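Local coordinates for protein diol-dehydratase (Roseburia inulinivorans, PDB 5I2A) that probably dehydrates 1,2-propanediol as a B12-independent diol dehydratase of the glycyl radical enzyme family, at residues 454-459 against 505-510. Sequence-based numbering, arbitrary orientation.
Sequences AFFNMC and ELMVNA
Strand 454-457 packs against helix 489-521 with Ala454 and Met507 the nearest pair of residues, 7.7 Å between their CA atoms, a spacing that a single methionine side chain bridges. Ala454 and Phe456, two apart on the strand, both direct their CB atoms toward the helix, and the thioether of Met507 reaches across to meet them. Its CG stands anti to the backbone N (chi1 179°) and the chain stays extended through chi2, which carries the sulfur across to the strand; the bend at chi3 (59°) then turns the methyl toward Phe456. Met507 SD lies 3.7 Å from Ala454 CB and equally 3.7 Å from Phe456 CB; it reaches Phe456 CD2 as well, and Met507 CE lies along the same flank, 3.8 Å from Phe456 CD2. The aromatic ring receives the sulfur obliquely, with Met507 SD 5.0 Å from the centroid of the Phe456 ring and 72° off its normal, a Met-aromatic contact. All three residues are buried, and the join is wholly apolar. A gap is likely to open between helix and strand if Met507 gives way to an alanine, depriving Ala454 CB and the CB-CD2 side of Phe456 of the thioether that packs on them. Where the strand ends, Asn457 OD1 accepts a capping bond from Cys459 N (2.9 Å). This is structural packing within the pyruvate formate lyase-like region, joining a long helix to a mixed sheet in which strand 454-457 pairs parallel with 548-556 and antiparallel with 154-155. Phe456 also packs on Met500 and Asn503 of helix 489-521 and meets the ring of Tyr674. Leu506 rests on helix 143-150, and Glu505 and Asn509 hydrogen-bond to Gly196 and Phe195 of the second subunit, so the helix both packs on the sheet and forms part of the subunit interface.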
loop_
_atom_site.group_PDB
_atom_site.type_symbol
_atom_site.label_atom_id
_atom_site.label_comp_id
_atom_site.label_asym_id
_atom_site.label_seq_id
_atom_site.Cartn_x
_atom_site.Cartn_y
_atom_site.Cartn_z
ATOM N N ALA A 454 1.626 -17.067 -16.246
ATOM C CA ALA A 454 2.976 -17.570 -16.522
ATOM C C ALA A 454 2.945 -18.764 -17.451
ATOM O O ALA A 454 1.916 -19.431 -17.621
ATOM C CB ALA A 454 3.726 -17.960 -15.204
ATOM N N PHE A 455 4.101 -19.016 -18.049
ATOM C CA PHE A 455 4.340 -20.203 -18.846
ATOM C C PHE A 455 5.330 -21.088 -18.084
ATOM O O PHE A 455 6.437 -20.641 -17.760
ATOM C CB PHE A 455 4.914 -19.827 -20.214
ATOM C CG PHE A 455 3.995 -18.988 -21.078
ATOM C CD1 PHE A 455 2.623 -19.141 -21.030
ATOM C CD2 PHE A 455 4.530 -18.064 -21.972
ATOM C CE1 PHE A 455 1.785 -18.386 -21.850
ATOM C CE2 PHE A 455 3.701 -17.294 -22.793
ATOM C CZ PHE A 455 2.328 -17.456 -22.730
ATOM N N PHE A 456 4.945 -22.329 -17.812
ATOM C CA PHE A 456 5.784 -23.259 -17.067
ATOM C C PHE A 456 6.178 -24.438 -17.949
ATOM O O PHE A 456 5.313 -25.138 -18.483
ATOM C CB PHE A 456 5.049 -23.764 -15.816
ATOM C CG PHE A 456 5.883 -24.652 -14.914
ATOM C CD1 PHE A 456 6.017 -26.015 -15.174
ATOM C CD2 PHE A 456 6.501 -24.127 -13.785
ATOM C CE1 PHE A 456 6.759 -26.837 -14.318
ATOM C CE2 PHE A 456 7.254 -24.943 -12.923
ATOM C CZ PHE A 456 7.380 -26.298 -13.193
ATOM N N ASN A 457 7.482 -24.670 -18.067
ATOM C CA ASN A 457 7.998 -25.749 -18.909
ATOM C C ASN A 457 8.128 -27.043 -18.102
ATOM O O ASN A 457 9.067 -27.195 -17.329
ATOM C CB ASN A 457 9.357 -25.341 -19.509
ATOM C CG ASN A 457 9.860 -26.326 -20.563
ATOM O OD1 ASN A 457 9.480 -27.495 -20.571
ATOM N ND2 ASN A 457 10.713 -25.840 -21.468
ATOM N N MET A 458 7.199 -27.972 -18.293
ATOM C CA MET A 458 7.207 -29.212 -17.517
ATOM C C MET A 458 8.372 -30.124 -17.908
ATOM O O MET A 458 8.686 -31.051 -17.176
ATOM C CB MET A 458 5.874 -29.974 -17.666
ATOM C CG MET A 458 4.629 -29.161 -17.262
ATOM S SD MET A 458 3.074 -30.007 -17.639
ATOM C CE MET A 458 3.355 -31.556 -16.813
ATOM N N CYS A 459 9.022 -29.857 -19.038
ATOM C CA CYS A 459 10.203 -30.634 -19.414
ATOM C C CYS A 459 11.477 -30.238 -18.650
ATOM O O CYS A 459 12.413 -31.037 -18.547
ATOM C CB CYS A 459 10.474 -30.505 -20.921
ATOM S SG CYS A 459 9.218 -31.242 -21.959
ATOM N N GLU A 505 6.396 -23.938 -6.952
ATOM C CA GLU A 505 6.254 -23.008 -5.842
ATOM C C GLU A 505 7.016 -21.697 -6.102
ATOM O O GLU A 505 6.570 -20.615 -5.705
ATOM C CB GLU A 505 6.725 -23.647 -4.530
ATOM C CG GLU A 505 6.543 -22.709 -3.339
ATOM C CD GLU A 505 6.616 -23.412 -1.981
ATOM O OE1 GLU A 505 7.023 -24.591 -1.932
ATOM O OE2 GLU A 505 6.248 -22.774 -0.970
ATOM N N LEU A 506 8.160 -21.795 -6.773
ATOM C CA LEU A 506 8.885 -20.600 -7.194
ATOM C C LEU A 506 8.088 -19.763 -8.208
ATOM O O LEU A 506 8.160 -18.533 -8.201
ATOM C CB LEU A 506 10.243 -20.991 -7.783
ATOM C CG LEU A 506 11.209 -21.638 -6.785
ATOM C CD1 LEU A 506 12.563 -21.902 -7.422
ATOM C CD2 LEU A 506 11.359 -20.745 -5.556
ATOM N N MET A 507 7.355 -20.432 -9.093
ATOM C CA MET A 507 6.501 -19.739 -10.043
ATOM C C MET A 507 5.402 -18.981 -9.286
ATOM O O MET A 507 5.076 -17.858 -9.634
ATOM C CB MET A 507 5.876 -20.712 -11.050
ATOM C CG MET A 507 4.950 -20.033 -12.056
ATOM S SD MET A 507 4.303 -21.135 -13.313
ATOM C CE MET A 507 3.442 -22.394 -12.379
ATOM N N VAL A 508 4.861 -19.607 -8.244
ATOM C CA VAL A 508 3.860 -18.962 -7.391
ATOM C C VAL A 508 4.490 -17.710 -6.748
ATOM O O VAL A 508 3.886 -16.643 -6.717
ATOM C CB VAL A 508 3.309 -19.935 -6.316
ATOM C CG1 VAL A 508 2.399 -19.204 -5.306
ATOM C CG2 VAL A 508 2.553 -21.113 -6.975
ATOM N N ASN A 509 5.729 -17.833 -6.295
ATOM C CA ASN A 509 6.440 -16.678 -5.749
ATOM C C ASN A 509 6.542 -15.532 -6.771
ATOM O O ASN A 509 6.274 -14.383 -6.443
ATOM C CB ASN A 509 7.840 -17.091 -5.264
ATOM C CG ASN A 509 8.600 -15.944 -4.605
ATOM O OD1 ASN A 509 9.401 -15.282 -5.250
ATOM N ND2 ASN A 509 8.348 -15.713 -3.313
ATOM N N ALA A 510 6.883 -15.859 -8.015
ATOM C CA ALA A 510 7.045 -14.844 -9.058
ATOM C C ALA A 510 5.719 -14.119 -9.357
ATOM O O ALA A 510 5.664 -12.891 -9.405
ATOM C CB ALA A 510 7.615 -15.475 -10.337
#